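Local coordinates for putative exported protein (Bordetella pertussis Tohama I, PDB 2PFY) that binds pyroglutamic acid as an extracytoplasmic solute receptor, probably delivering it to a tripartite ATP-independent periplasmic transporter, at residues A[46-51]-A[63-68]; A[118-123]-A[181-186]; A[124-129]-A[197-202]; A[161-166]-A[175-180]. All blocks are in the same frame, centred on the assembly; numbering follows the deposited sequence.

Contact 1 closes first along the chain and contact 2 opens after it; contact 2 crosses contact 3, and contact 4 is nested inside the loops closed by both. Contacts 1 and 2 reach the same five-stranded sheet, through strands 62-66 and 112-119, with centres 16 Å apart. Contacts 2 and 3 share the other, four-stranded sheet, where strands 180-182 and 124-127 are neighbours, and their centres are 13 Å apart. Contact 3 does not touch the ligand, the side chain of Tyr126 being about 8 Å from it. Contacts 1, 2 and 4 all touch pyroglutamic acid, so the pocket is assembled from elements far apart in sequence.

Contact 1: residues A[46-51]-A[63-68]; sequences LKRPEV and GEVLVS. With PCA (pyroglutamic acid), chain E.
Leu66 CD2 covers one face of the Arg48 guanidinium, sitting over its centre 3.7 Å above the plane. The arginine side chain runs obliquely across the leucine, and its NE lies 3.5 Å from Leu66 CB. The flat group turns its edge to pyroglutamic acid, whose carboxylate carbon lies in the guanidinium plane. A single carboxylate oxygen is gripped twice, Arg48 NH1 to O at 3.1 Å and Arg48 NH2 to O at 3.0 Å, both bonds bent at the hydrogen. The arginine chain leaves the backbone extended, with CG opposite the backbone N (chi1 175°), and bends only at chi3 (-74°), which swings the guanidinium toward the ligand. Outside the two segments, Glu9 forms a salt bridge with NE and also accepts from Leu66 N, so one carboxylate ties the arginine to the strand beside it; Tyr145 O takes a further bond from NH1. Nearer the backbone the contact is apolar. Val51 and Val65 lie alongside, pointing opposite ways, with Val51 CG1 3.7 Å from Val65 CB, and Val65 CG2 approaches Arg48 O at 3.4 Å. Together with Arg143, which also bonds to the ligand, the buried Arg48 places two arginines around the bound solute, in the ligand cleft of a periplasmic binding protein fold.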
loop_
_atom_site.group_PDB
_atom_site.type_symbol
_atom_site.label_atom_id
_atom_site.label_comp_id
_atom_site.label_asym_id
_atom_site.label_seq_id
_atom_site.Cartn_x
_atom_site.Cartn_y
_atom_site.Cartn_z
ATOM N N LEU A 46 -12.586 -3.546 9.683
ATOM C CA LEU A 46 -12.832 -2.523 8.672
ATOM C C LEU A 46 -12.120 -2.918 7.387
ATOM O O LEU A 46 -10.975 -3.321 7.434
ATOM C CB LEU A 46 -12.230 -1.170 9.122
ATOM C CG LEU A 46 -12.944 -0.492 10.309
ATOM C CD1 LEU A 46 -12.074 0.517 11.003
ATOM C CD2 LEU A 46 -14.213 0.186 9.812
ATOM N N LYS A 47 -12.782 -2.735 6.244
ATOM C CA LYS A 47 -12.171 -2.955 4.934
ATOM C C LYS A 47 -11.396 -1.700 4.542
ATOM O O LYS A 47 -11.649 -0.608 5.071
ATOM C CB LYS A 47 -13.273 -3.247 3.907
ATOM C CG LYS A 47 -14.016 -4.561 4.239
ATOM C CD LYS A 47 -15.130 -4.838 3.268
ATOM C CE LYS A 47 -15.743 -6.251 3.568
ATOM N NZ LYS A 47 -16.510 -6.257 4.840
ATOM N N ARG A 48 -10.474 -1.849 3.604
ATOM C CA ARG A 48 -9.609 -0.756 3.180
ATOM C C ARG A 48 -10.317 0.600 2.993
ATOM O O ARG A 48 -9.832 1.581 3.514
ATOM C CB ARG A 48 -8.847 -1.139 1.905
ATOM C CG ARG A 48 -8.002 -0.033 1.297
ATOM C CD ARG A 48 -7.222 -0.557 0.061
ATOM N NE ARG A 48 -6.102 -1.422 0.437
ATOM C CZ ARG A 48 -5.540 -2.314 -0.382
ATOM N NH1 ARG A 48 -6.008 -2.452 -1.623
ATOM N NH2 ARG A 48 -4.516 -3.070 0.024
ATOM N N PRO A 49 -11.422 0.650 2.203
ATOM C CA PRO A 49 -12.110 1.925 2.006
ATOM C C PRO A 49 -12.786 2.477 3.270
ATOM O O PRO A 49 -13.210 3.624 3.252
ATOM C CB PRO A 49 -13.216 1.593 0.971
ATOM C CG PRO A 49 -12.874 0.287 0.425
ATOM C CD PRO A 49 -12.079 -0.442 1.447
ATOM N N GLU A 50 -12.928 1.649 4.315
ATOM C CA GLU A 50 -13.600 2.048 5.594
ATOM C C GLU A 50 -12.654 2.494 6.702
ATOM O O GLU A 50 -13.110 3.035 7.738
ATOM C CB GLU A 50 -14.435 0.878 6.169
ATOM C CG GLU A 50 -15.510 0.314 5.206
ATOM C CD GLU A 50 -16.104 -1.004 5.671
ATOM O OE1 GLU A 50 -15.464 -1.759 6.429
ATOM O OE2 GLU A 50 -17.224 -1.307 5.240
ATOM N N VAL A 51 -11.362 2.199 6.552
ATOM C CA VAL A 51 -10.418 2.444 7.629
ATOM C C VAL A 51 -10.381 3.911 8.078
ATOM O O VAL A 51 -10.484 4.176 9.260
ATOM C CB VAL A 51 -9.002 1.949 7.291
ATOM C CG1 VAL A 51 -7.983 2.382 8.438
ATOM C CG2 VAL A 51 -9.020 0.396 7.136
ATOM N N GLY A 63 -5.394 2.455 13.073
ATOM C CA GLY A 63 -5.547 1.448 12.025
ATOM C C GLY A 63 -4.481 1.555 10.964
ATOM O O GLY A 63 -3.884 2.610 10.769
ATOM N N GLU A 64 -4.242 0.426 10.300
ATOM C CA GLU A 64 -3.343 0.357 9.186
ATOM C C GLU A 64 -4.135 0.308 7.869
ATOM O O GLU A 64 -5.170 -0.373 7.765
ATOM C CB GLU A 64 -2.389 -0.856 9.356
ATOM C CG GLU A 64 -1.370 -0.991 8.220
ATOM C CD GLU A 64 -1.950 -1.724 7.017
ATOM O OE1 GLU A 64 -2.715 -2.711 7.239
ATOM O OE2 GLU A 64 -1.667 -1.302 5.867
ATOM N N VAL A 65 -3.661 1.068 6.877
ATOM C CA VAL A 65 -4.320 1.109 5.555
ATOM C C VAL A 65 -3.335 1.571 4.476
ATOM O O VAL A 65 -2.354 2.290 4.753
ATOM C CB VAL A 65 -5.650 1.990 5.574
ATOM C CG1 VAL A 65 -5.341 3.474 5.813
ATOM C CG2 VAL A 65 -6.525 1.811 4.306
ATOM N N LEU A 66 -3.604 1.122 3.252
ATOM C CA LEU A 66 -2.913 1.575 2.062
ATOM C C LEU A 66 -3.098 3.087 1.977
ATOM O O LEU A 66 -4.241 3.578 1.991
ATOM C CB LEU A 66 -3.557 0.901 0.832
ATOM C CG LEU A 66 -2.908 1.168 -0.528
ATOM C CD1 LEU A 66 -1.557 0.418 -0.620
ATOM C CD2 LEU A 66 -3.851 0.780 -1.683
ATOM N N VAL A 67 -1.989 3.819 1.879
ATOM C CA VAL A 67 -2.010 5.297 1.813
ATOM C C VAL A 67 -2.903 5.777 0.659
ATOM O O VAL A 67 -3.816 6.622 0.851
ATOM C CB VAL A 67 -0.549 5.886 1.669
ATOM C CG1 VAL A 67 -0.586 7.409 1.384
ATOM C CG2 VAL A 67 0.284 5.571 2.911
ATOM N N SER A 68 -2.681 5.193 -0.527
ATOM C CA SER A 68 -3.428 5.563 -1.723
ATOM C C SER A 68 -4.922 5.211 -1.678
ATOM O O SER A 68 -5.668 5.572 -2.591
ATOM C CB SER A 68 -2.749 4.969 -2.969
ATOM O OG SER A 68 -2.657 3.556 -2.833
HETATM N N PCA E . -0.711 -5.476 -2.071
HETATM C CA PCA E . -1.913 -4.647 -1.820
HETATM C CB PCA E . -1.644 -3.225 -2.249
HETATM C CG PCA E . -0.268 -3.221 -2.845
HETATM C CD PCA E . 0.244 -4.612 -2.673
HETATM O OE PCA E . 1.380 -4.969 -2.967
HETATM C C PCA E . -3.103 -5.205 -2.576
HETATM O O PCA E . -4.271 -4.860 -2.364
HETATM O OXT PCA E . -2.893 -6.039 -3.438
#

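Contact 2: residues A[118-123]-A[181-186]; sequences SPWPPQ and LTSPAT. With PCA (pyroglutamic acid), chain E.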
loop_
_atom_site.group_PDB
_atom_site.type_symbol
_atom_site.label_atom_id
_atom_site.label_comp_id
_atom_site.label_asym_id
_atom_site.label_seq_id
_atom_site.Cartn_x
_atom_site.Cartn_y
_atom_site.Cartn_z
ATOM N N SER A 118 5.095 2.274 6.043
ATOM C CA SER A 118 6.002 1.222 5.577
ATOM C C SER A 118 5.586 0.895 4.174
ATOM O O SER A 118 4.412 1.048 3.825
ATOM C CB SER A 118 5.936 -0.037 6.452
ATOM O OG SER A 118 6.530 0.203 7.709
ATOM N N PRO A 119 6.565 0.501 3.336
ATOM C CA PRO A 119 6.237 0.238 1.939
ATOM C C PRO A 119 5.859 -1.232 1.687
ATOM O O PRO A 119 6.342 -2.141 2.364
ATOM C CB PRO A 119 7.564 0.583 1.222
ATOM C CG PRO A 119 8.626 0.100 2.217
ATOM C CD PRO A 119 8.026 0.418 3.591
ATOM N N TRP A 120 4.966 -1.434 0.742
ATOM C CA TRP A 120 4.838 -2.709 0.041
ATOM C C TRP A 120 6.078 -2.870 -0.868
ATOM O O TRP A 120 6.812 -1.905 -1.109
ATOM C CB TRP A 120 3.583 -2.661 -0.847
ATOM C CG TRP A 120 2.323 -2.795 -0.078
ATOM C CD1 TRP A 120 1.521 -1.783 0.422
ATOM C CD2 TRP A 120 1.696 -4.023 0.272
ATOM N NE1 TRP A 120 0.425 -2.324 1.047
ATOM C CE2 TRP A 120 0.504 -3.700 0.965
ATOM C CE3 TRP A 120 2.025 -5.381 0.060
ATOM C CZ2 TRP A 120 -0.370 -4.682 1.442
ATOM C CZ3 TRP A 120 1.156 -6.365 0.548
ATOM C CH2 TRP A 120 -0.029 -6.004 1.225
ATOM N N PRO A 121 6.324 -4.101 -1.360
ATOM C CA PRO A 121 7.322 -4.264 -2.404
ATOM C C PRO A 121 6.802 -3.694 -3.739
ATOM O O PRO A 121 5.624 -3.316 -3.845
ATOM C CB PRO A 121 7.548 -5.804 -2.463
ATOM C CG PRO A 121 6.900 -6.358 -1.162
ATOM C CD PRO A 121 5.744 -5.391 -0.946
ATOM N N PRO A 122 7.691 -3.577 -4.743
ATOM C CA PRO A 122 7.296 -3.057 -6.049
ATOM C C PRO A 122 6.193 -3.882 -6.714
ATOM O O PRO A 122 6.096 -5.102 -6.473
ATOM C CB PRO A 122 8.588 -3.149 -6.863
ATOM C CG PRO A 122 9.690 -3.075 -5.820
ATOM C CD PRO A 122 9.129 -3.890 -4.675
ATOM N N GLN A 123 5.355 -3.236 -7.536
ATOM C CA GLN A 123 4.170 -3.910 -8.076
ATOM C C GLN A 123 4.492 -4.582 -9.413
ATOM O O GLN A 123 4.944 -3.920 -10.346
ATOM C CB GLN A 123 3.022 -2.909 -8.282
ATOM C CG GLN A 123 2.674 -2.079 -7.019
ATOM C CD GLN A 123 2.061 -2.942 -5.920
ATOM O OE1 GLN A 123 2.722 -3.331 -4.949
ATOM N NE2 GLN A 123 0.822 -3.275 -6.094
ATOM N N LEU A 181 -2.387 -6.576 -10.649
ATOM C CA LEU A 181 -1.141 -5.895 -10.430
ATOM C C LEU A 181 -1.007 -5.769 -8.932
ATOM O O LEU A 181 -1.916 -5.237 -8.264
ATOM C CB LEU A 181 -1.144 -4.500 -11.065
ATOM C CG LEU A 181 0.079 -3.626 -10.717
ATOM C CD1 LEU A 181 0.745 -2.961 -11.938
ATOM C CD2 LEU A 181 -0.316 -2.546 -9.694
ATOM N N THR A 182 0.095 -6.297 -8.405
ATOM C CA THR A 182 0.335 -6.304 -6.953
ATOM C C THR A 182 1.753 -6.783 -6.707
ATOM O O THR A 182 2.413 -7.263 -7.648
ATOM C CB THR A 182 -0.733 -7.148 -6.149
ATOM O OG1 THR A 182 -0.611 -6.874 -4.747
ATOM C CG2 THR A 182 -0.628 -8.700 -6.387
ATOM N N SER A 183 2.206 -6.682 -5.450
ATOM C CA SER A 183 3.553 -7.062 -5.081
ATOM C C SER A 183 3.687 -8.582 -5.029
ATOM O O SER A 183 2.661 -9.334 -4.952
ATOM C CB SER A 183 3.902 -6.515 -3.687
ATOM O OG SER A 183 2.995 -7.089 -2.755
ATOM N N PRO A 184 4.941 -9.047 -5.012
ATOM C CA PRO A 184 5.174 -10.457 -4.692
ATOM C C PRO A 184 4.768 -10.805 -3.243
ATOM O O PRO A 184 4.534 -11.976 -2.951
ATOM C CB PRO A 184 6.683 -10.642 -4.930
ATOM C CG PRO A 184 7.289 -9.225 -4.745
ATOM C CD PRO A 184 6.195 -8.329 -5.334
ATOM N N ALA A 185 4.630 -9.807 -2.353
ATOM C CA ALA A 185 4.170 -10.109 -0.982
ATOM C C ALA A 185 2.728 -10.620 -0.975
ATOM O O ALA A 185 2.413 -11.610 -0.312
ATOM C CB ALA A 185 4.288 -8.883 -0.074
ATOM N N THR A 186 1.852 -9.915 -1.697
ATOM C CA THR A 186 0.446 -10.351 -1.852
ATOM C C THR A 186 0.399 -11.677 -2.617
ATOM O O THR A 186 -0.410 -12.561 -2.304
ATOM C CB THR A 186 -0.373 -9.273 -2.557
ATOM O OG1 THR A 186 -0.507 -8.154 -1.660
ATOM C CG2 THR A 186 -1.791 -9.785 -2.944
HETATM N N PCA E . -0.711 -5.476 -2.071
HETATM C CA PCA E . -1.913 -4.647 -1.820
HETATM C CB PCA E . -1.644 -3.225 -2.249
HETATM C CG PCA E . -0.268 -3.221 -2.845
HETATM C CD PCA E . 0.244 -4.612 -2.673
HETATM O OE PCA E . 1.380 -4.969 -2.967
HETATM C C PCA E . -3.103 -5.205 -2.576
HETATM O O PCA E . -4.271 -4.860 -2.364
HETATM O OXT PCA E . -2.893 -6.039 -3.438
#
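The pyroglutamic acid pocket is closed here by a helix N-cap on one segment and the Trp120 indole on the other, within the cleft of a periplasmic binding protein fold. Trp120 CZ3 comes 3.3 Å from Thr186 OG1, and its ring edge meets Ala185 CB. One indole face is covered by the ligand, with the ring carbon CD 3.3 Å above the plane, nearer the indole's margin than its centre. Beside it Pro121 packs tightly, CD 3.5 Å from Ser183 CB, and further along Gln123 CB touches Leu181 CD2. Ser183 is the N-cap of helix 184-189. With chi1 at 61° its OG lies between backbone N and carbonyl carbon, from where it accepts from Thr186 N and donates to the ligand OE at 2.7 Å. Ser183 N reaches the same OE, and the helix start probably favours the lactam oxygen electrostatically. Thr182 OG1 donates to the carboxylate oxygen OXT at 2.8 Å, while the ligand N donates to Thr186 OG1 at 2.7 Å, nearly straight at 173°.

Contact 3: residues A[124-129]-A[197-202]; sequences GIYTKK and KYYYDA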
loop_
_atom_site.group_PDB
_atom_site.type_symbol
_atom_site.label_atom_id
_atom_site.label_comp_id
_atom_site.label_asym_id
_atom_site.label_seq_id
_atom_site.Cartn_x
_atom_site.Cartn_y
_atom_site.Cartn_z
ATOM N N GLY A 124 4.250 -5.883 -9.495
ATOM C CA GLY A 124 4.359 -6.642 -10.777
ATOM C C GLY A 124 2.974 -6.950 -11.335
ATOM O O GLY A 124 1.937 -6.532 -10.770
ATOM N N ILE A 125 2.955 -7.668 -12.452
ATOM C CA ILE A 125 1.718 -8.036 -13.149
ATOM C C ILE A 125 1.569 -9.544 -13.120
ATOM O O ILE A 125 2.524 -10.248 -13.397
ATOM C CB ILE A 125 1.739 -7.515 -14.624
ATOM C CG1 ILE A 125 1.730 -5.984 -14.597
ATOM C CG2 ILE A 125 0.499 -8.062 -15.438
ATOM C CD1 ILE A 125 2.134 -5.261 -15.899
ATOM N N TYR A 126 0.381 -10.028 -12.737
ATOM C CA TYR A 126 0.104 -11.462 -12.700
ATOM C C TYR A 126 -0.944 -11.783 -13.743
ATOM O O TYR A 126 -1.967 -11.108 -13.822
ATOM C CB TYR A 126 -0.480 -11.907 -11.349
ATOM C CG TYR A 126 0.424 -11.761 -10.132
ATOM C CD1 TYR A 126 0.953 -12.891 -9.504
ATOM C CD2 TYR A 126 0.702 -10.506 -9.582
ATOM C CE1 TYR A 126 1.734 -12.790 -8.336
ATOM C CE2 TYR A 126 1.519 -10.378 -8.427
ATOM C CZ TYR A 126 2.020 -11.527 -7.810
ATOM O OH TYR A 126 2.809 -11.408 -6.679
ATOM N N THR A 127 -0.721 -12.835 -14.510
ATOM C CA THR A 127 -1.639 -13.153 -15.610
ATOM C C THR A 127 -1.809 -14.662 -15.734
ATOM O O THR A 127 -1.035 -15.438 -15.138
ATOM C CB THR A 127 -1.112 -12.602 -16.986
ATOM O OG1 THR A 127 0.084 -13.296 -17.350
ATOM C CG2 THR A 127 -0.797 -11.124 -16.901
ATOM N N LYS A 128 -2.819 -15.070 -16.507
ATOM C CA LYS A 128 -3.071 -16.487 -16.751
ATOM C C LYS A 128 -2.483 -16.952 -18.073
ATOM O O LYS A 128 -2.415 -18.158 -18.298
ATOM C CB LYS A 128 -4.561 -16.812 -16.705
ATOM C CG LYS A 128 -5.196 -16.503 -15.371
ATOM C CD LYS A 128 -6.676 -16.339 -15.518
ATOM C CE LYS A 128 -7.387 -17.547 -15.034
ATOM N NZ LYS A 128 -8.842 -17.259 -15.129
ATOM N N LYS A 129 -2.051 -15.990 -18.904
ATOM C CA LYS A 129 -1.469 -16.251 -20.233
ATOM C C LYS A 129 -0.267 -15.353 -20.411
ATOM O O LYS A 129 -0.188 -14.329 -19.764
ATOM C CB LYS A 129 -2.480 -15.926 -21.356
ATOM C CG LYS A 129 -3.588 -16.946 -21.502
ATOM C CD LYS A 129 -3.980 -17.165 -22.990
ATOM C CE LYS A 129 -2.942 -18.062 -23.718
ATOM N NZ LYS A 129 -3.410 -18.477 -25.059
ATOM N N LYS A 197 -0.534 -17.814 -13.475
ATOM C CA LYS A 197 0.647 -18.557 -13.924
ATOM C C LYS A 197 1.896 -17.743 -14.213
ATOM O O LYS A 197 3.006 -18.261 -14.097
ATOM C CB LYS A 197 0.312 -19.398 -15.167
ATOM C CG LYS A 197 -0.089 -20.823 -14.829
ATOM C CD LYS A 197 -1.441 -20.871 -14.090
ATOM C CE LYS A 197 -1.405 -21.878 -12.912
ATOM N NZ LYS A 197 -2.502 -21.684 -11.908
ATOM N N TYR A 198 1.725 -16.505 -14.649
ATOM C CA TYR A 198 2.864 -15.650 -15.035
ATOM C C TYR A 198 2.969 -14.449 -14.120
ATOM O O TYR A 198 1.970 -13.810 -13.858
ATOM C CB TYR A 198 2.693 -15.149 -16.486
ATOM C CG TYR A 198 2.676 -16.305 -17.447
ATOM C CD1 TYR A 198 3.854 -16.769 -18.034
ATOM C CD2 TYR A 198 1.497 -16.985 -17.713
ATOM C CE1 TYR A 198 3.840 -17.872 -18.894
ATOM C CE2 TYR A 198 1.476 -18.094 -18.591
ATOM C CZ TYR A 198 2.644 -18.526 -19.165
ATOM O OH TYR A 198 2.597 -19.626 -20.034
ATOM N N TYR A 199 4.182 -14.141 -13.669
ATOM C CA TYR A 199 4.444 -12.913 -12.913
ATOM C C TYR A 199 5.500 -12.128 -13.667
ATOM O O TYR A 199 6.539 -12.689 -14.039
ATOM C CB TYR A 199 4.923 -13.259 -11.477
ATOM C CG TYR A 199 5.435 -12.058 -10.736
ATOM C CD1 TYR A 199 4.540 -11.156 -10.148
ATOM C CD2 TYR A 199 6.815 -11.797 -10.633
ATOM C CE1 TYR A 199 5.003 -10.036 -9.460
ATOM C CE2 TYR A 199 7.277 -10.655 -9.967
ATOM C CZ TYR A 199 6.352 -9.792 -9.377
ATOM O OH TYR A 199 6.786 -8.656 -8.721
ATOM N N TYR A 200 5.251 -10.848 -13.911
ATOM C CA TYR A 200 6.199 -9.982 -14.593
ATOM C C TYR A 200 6.654 -8.958 -13.564
ATOM O O TYR A 200 5.809 -8.269 -12.971
ATOM C CB TYR A 200 5.548 -9.280 -15.840
ATOM C CG TYR A 200 5.084 -10.305 -16.875
ATOM C CD1 TYR A 200 5.976 -10.806 -17.832
ATOM C CD2 TYR A 200 3.792 -10.845 -16.822
ATOM C CE1 TYR A 200 5.578 -11.794 -18.722
ATOM C CE2 TYR A 200 3.391 -11.812 -17.688
ATOM C CZ TYR A 200 4.281 -12.281 -18.648
ATOM O OH TYR A 200 3.865 -13.262 -19.515
ATOM N N ASP A 201 7.975 -8.869 -13.373
ATOM C CA ASP A 201 8.610 -8.022 -12.364
ATOM C C ASP A 201 8.601 -6.577 -12.891
ATOM O O ASP A 201 9.634 -6.027 -13.282
ATOM C CB ASP A 201 10.046 -8.553 -12.101
ATOM C CG ASP A 201 10.769 -7.835 -10.932
ATOM O OD1 ASP A 201 10.190 -6.912 -10.316
ATOM O OD2 ASP A 201 11.935 -8.205 -10.616
ATOM N N ALA A 202 7.404 -5.983 -12.942
ATOM C CA ALA A 202 7.215 -4.669 -13.543
ATOM C C ALA A 202 7.835 -3.518 -12.752
ATOM O O ALA A 202 8.245 -2.517 -13.332
ATOM C CB ALA A 202 5.731 -4.401 -13.768
#
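Gly124 CA lies 3.7 Å from Tyr199 CE1, close against that ring and also against Tyr200 O. Ile125 follows as an antiparallel hydrogen-bonded pair with Tyr200, Ile125 N donating to Tyr200 O at 3.0 Å and Tyr200 N returning a bond to Ile125 O at 2.8 Å. The next residue, Tyr126, faces Tyr199 as a non-hydrogen-bonded pair on the opposite side of the sheet. Here the rings form a T-shaped stack, with the edge of Tyr199 turned to the face of Tyr126, centroids 4.9 Å apart and planes at 61°. Tyr199 CG is opposite its backbone N (chi1 170°), which brings CD1 over that face; beyond the rings, Tyr126 OH bonds to Ser183 O. These strands, 124-127 and 198-201, are the two inner strands of a four-stranded mixed sheet, flanked by 180-182 and 261-264. At Thr127 the regular pattern breaks into a classic beta bulge: its O accepts from Tyr198 N and, at 2.9 Å, from Lys197 N, the two donors approaching from opposite faces of the carbonyl plane. Thr127 OG1 touches Tyr198 CB at 3.3 Å and meets the edge of the Tyr200 ring, while donating to Lys129 O at 2.6 Å. Lys128 O lies at the edge of the Tyr198 ring, and Lys129 C comes 3.6 Å from Tyr198 CD2.

Contact 4: residues A[161-166]-A[175-180]; sequences TTVQTP and GVIDAM. With PCA (pyroglutamic acid), chain E.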
loop_
_atom_site.group_PDB
_atom_site.type_symbol
_atom_site.label_atom_id
_atom_site.label_comp_id
_atom_site.label_asym_id
_atom_site.label_seq_id
_atom_site.Cartn_x
_atom_site.Cartn_y
_atom_site.Cartn_z
ATOM N N THR A 161 -11.659 -3.704 -12.317
ATOM C CA THR A 161 -12.617 -4.333 -11.450
ATOM C C THR A 161 -12.004 -4.262 -10.037
ATOM O O THR A 161 -10.955 -4.868 -9.764
ATOM C CB THR A 161 -12.898 -5.794 -11.915
ATOM O OG1 THR A 161 -13.030 -5.838 -13.370
ATOM C CG2 THR A 161 -14.152 -6.299 -11.288
ATOM N N THR A 162 -12.628 -3.474 -9.170
ATOM C CA THR A 162 -12.112 -3.251 -7.810
ATOM C C THR A 162 -12.313 -4.502 -6.977
ATOM O O THR A 162 -13.440 -4.978 -6.821
ATOM C CB THR A 162 -12.797 -2.031 -7.129
ATOM O OG1 THR A 162 -12.494 -0.864 -7.883
ATOM C CG2 THR A 162 -12.289 -1.823 -5.677
ATOM N N VAL A 163 -11.221 -5.050 -6.453
ATOM C CA VAL A 163 -11.325 -6.210 -5.569
ATOM C C VAL A 163 -10.352 -5.982 -4.422
ATOM O O VAL A 163 -9.167 -5.732 -4.657
ATOM C CB VAL A 163 -10.994 -7.555 -6.295
ATOM C CG1 VAL A 163 -11.115 -8.733 -5.330
ATOM C CG2 VAL A 163 -11.934 -7.797 -7.498
ATOM N N GLN A 164 -10.849 -6.048 -3.189
ATOM C CA GLN A 164 -9.987 -5.793 -2.048
ATOM C C GLN A 164 -9.168 -7.058 -1.822
ATOM O O GLN A 164 -9.584 -8.151 -2.251
ATOM C CB GLN A 164 -10.816 -5.408 -0.803
ATOM C CG GLN A 164 -11.616 -4.056 -0.922
ATOM C CD GLN A 164 -10.758 -2.886 -1.348
ATOM O OE1 GLN A 164 -9.563 -2.815 -1.015
ATOM N NE2 GLN A 164 -11.358 -1.948 -2.095
ATOM N N THR A 165 -8.048 -6.939 -1.113
ATOM C CA THR A 165 -7.064 -8.027 -1.055
ATOM C C THR A 165 -7.592 -9.419 -0.610
ATOM O O THR A 165 -7.254 -10.442 -1.237
ATOM C CB THR A 165 -5.773 -7.626 -0.286
ATOM O OG1 THR A 165 -5.617 -6.179 -0.288
ATOM C CG2 THR A 165 -4.519 -8.287 -0.958
ATOM N N PRO A 166 -8.377 -9.488 0.491
ATOM C CA PRO A 166 -8.903 -10.765 0.955
ATOM C C PRO A 166 -9.825 -11.483 -0.009
ATOM O O PRO A 166 -10.042 -12.668 0.142
ATOM C CB PRO A 166 -9.726 -10.360 2.213
ATOM C CG PRO A 166 -9.031 -9.092 2.695
ATOM C CD PRO A 166 -8.764 -8.385 1.404
ATOM N N GLY A 175 -14.157 -15.988 -11.839
ATOM C CA GLY A 175 -13.912 -15.304 -13.105
ATOM C C GLY A 175 -14.210 -13.825 -13.101
ATOM O O GLY A 175 -14.315 -13.202 -14.157
ATOM N N VAL A 176 -14.330 -13.235 -11.921
ATOM C CA VAL A 176 -14.572 -11.818 -11.838
ATOM C C VAL A 176 -13.349 -11.085 -12.322
ATOM O O VAL A 176 -13.464 -10.019 -12.915
ATOM C CB VAL A 176 -14.985 -11.369 -10.386
ATOM C CG1 VAL A 176 -14.822 -9.843 -10.196
ATOM C CG2 VAL A 176 -16.434 -11.813 -10.094
ATOM N N ILE A 177 -12.170 -11.652 -12.084
ATOM C CA ILE A 177 -10.947 -11.040 -12.578
ATOM C C ILE A 177 -10.080 -12.116 -13.231
ATOM O O ILE A 177 -10.148 -13.280 -12.864
ATOM C CB ILE A 177 -10.158 -10.260 -11.475
ATOM C CG1 ILE A 177 -9.801 -11.181 -10.294
ATOM C CG2 ILE A 177 -10.938 -8.968 -11.055
ATOM C CD1 ILE A 177 -8.846 -10.554 -9.225
ATOM N N ASP A 178 -9.240 -11.708 -14.177
ATOM C CA ASP A 178 -8.381 -12.664 -14.880
ATOM C C ASP A 178 -6.900 -12.302 -14.799
ATOM O O ASP A 178 -6.057 -13.109 -15.197
ATOM C CB ASP A 178 -8.785 -12.755 -16.349
ATOM C CG ASP A 178 -10.145 -13.410 -16.556
ATOM O OD1 ASP A 178 -10.327 -14.597 -16.244
ATOM O OD2 ASP A 178 -11.042 -12.722 -17.061
ATOM N N ALA A 179 -6.591 -11.101 -14.306
ATOM C CA ALA A 179 -5.214 -10.586 -14.191
ATOM C C ALA A 179 -5.131 -9.530 -13.071
ATOM O O ALA A 179 -6.139 -8.931 -12.687
ATOM C CB ALA A 179 -4.736 -9.955 -15.535
HETATM N N MSE A 180 -3.942 -9.278 -12.547
HETATM C CA MSE A 180 -3.865 -8.243 -11.506
HETATM C C MSE A 180 -2.486 -7.628 -11.451
HETATM O O MSE A 180 -1.528 -8.097 -12.121
HETATM C CB MSE A 180 -4.274 -8.843 -10.146
HETATM C CG MSE A 180 -3.388 -9.961 -9.694
HETATM SE SE MSE A 180 -3.743 -10.353 -7.838
HETATM C CE MSE A 180 -2.365 -11.855 -7.571
HETATM N N PCA E . -0.711 -5.476 -2.071
HETATM C CA PCA E . -1.913 -4.647 -1.820
HETATM C CB PCA E . -1.644 -3.225 -2.249
HETATM C CG PCA E . -0.268 -3.221 -2.845
HETATM C CD PCA E . 0.244 -4.612 -2.673
HETATM O OE PCA E . 1.380 -4.969 -2.967
HETATM C C PCA E . -3.103 -5.205 -2.576
HETATM O O PCA E . -4.271 -4.860 -2.364
HETATM O OXT PCA E . -2.893 -6.039 -3.438
#
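No ring, amide or carboxylate takes part in the packing between Thr161, Val163, Val176 and Ile177, since all four meet through branched aliphatic carbons; the flat carboxylate of the ligand is met by Thr165 instead. Strand 159-162 is followed by helix 168-173, which ends in a Schellman motif with Gly175 as its positive-phi residue, and the chain then folds back beside the strand. Ile177 CG2 is the shared piece, 3.8 Å from Thr161 CB and 3.9 Å from Val163 CG2, the last pair meeting tip to tip. Val176 CG1 meets Thr161 CG2 at 3.8 Å, nearer the surface. Ala171 of the intervening helix touches both Val163 and Ile177 and completes the apolar cluster. Val163 O accepts from Arg143 NE, whose NH2 holds the ligand, so the residue just past the strand holds a first-shell arginine from behind. Two residues further on, Thr165 OG1 donates to the carboxylate oxygen O of pyroglutamic acid at 2.8 Å.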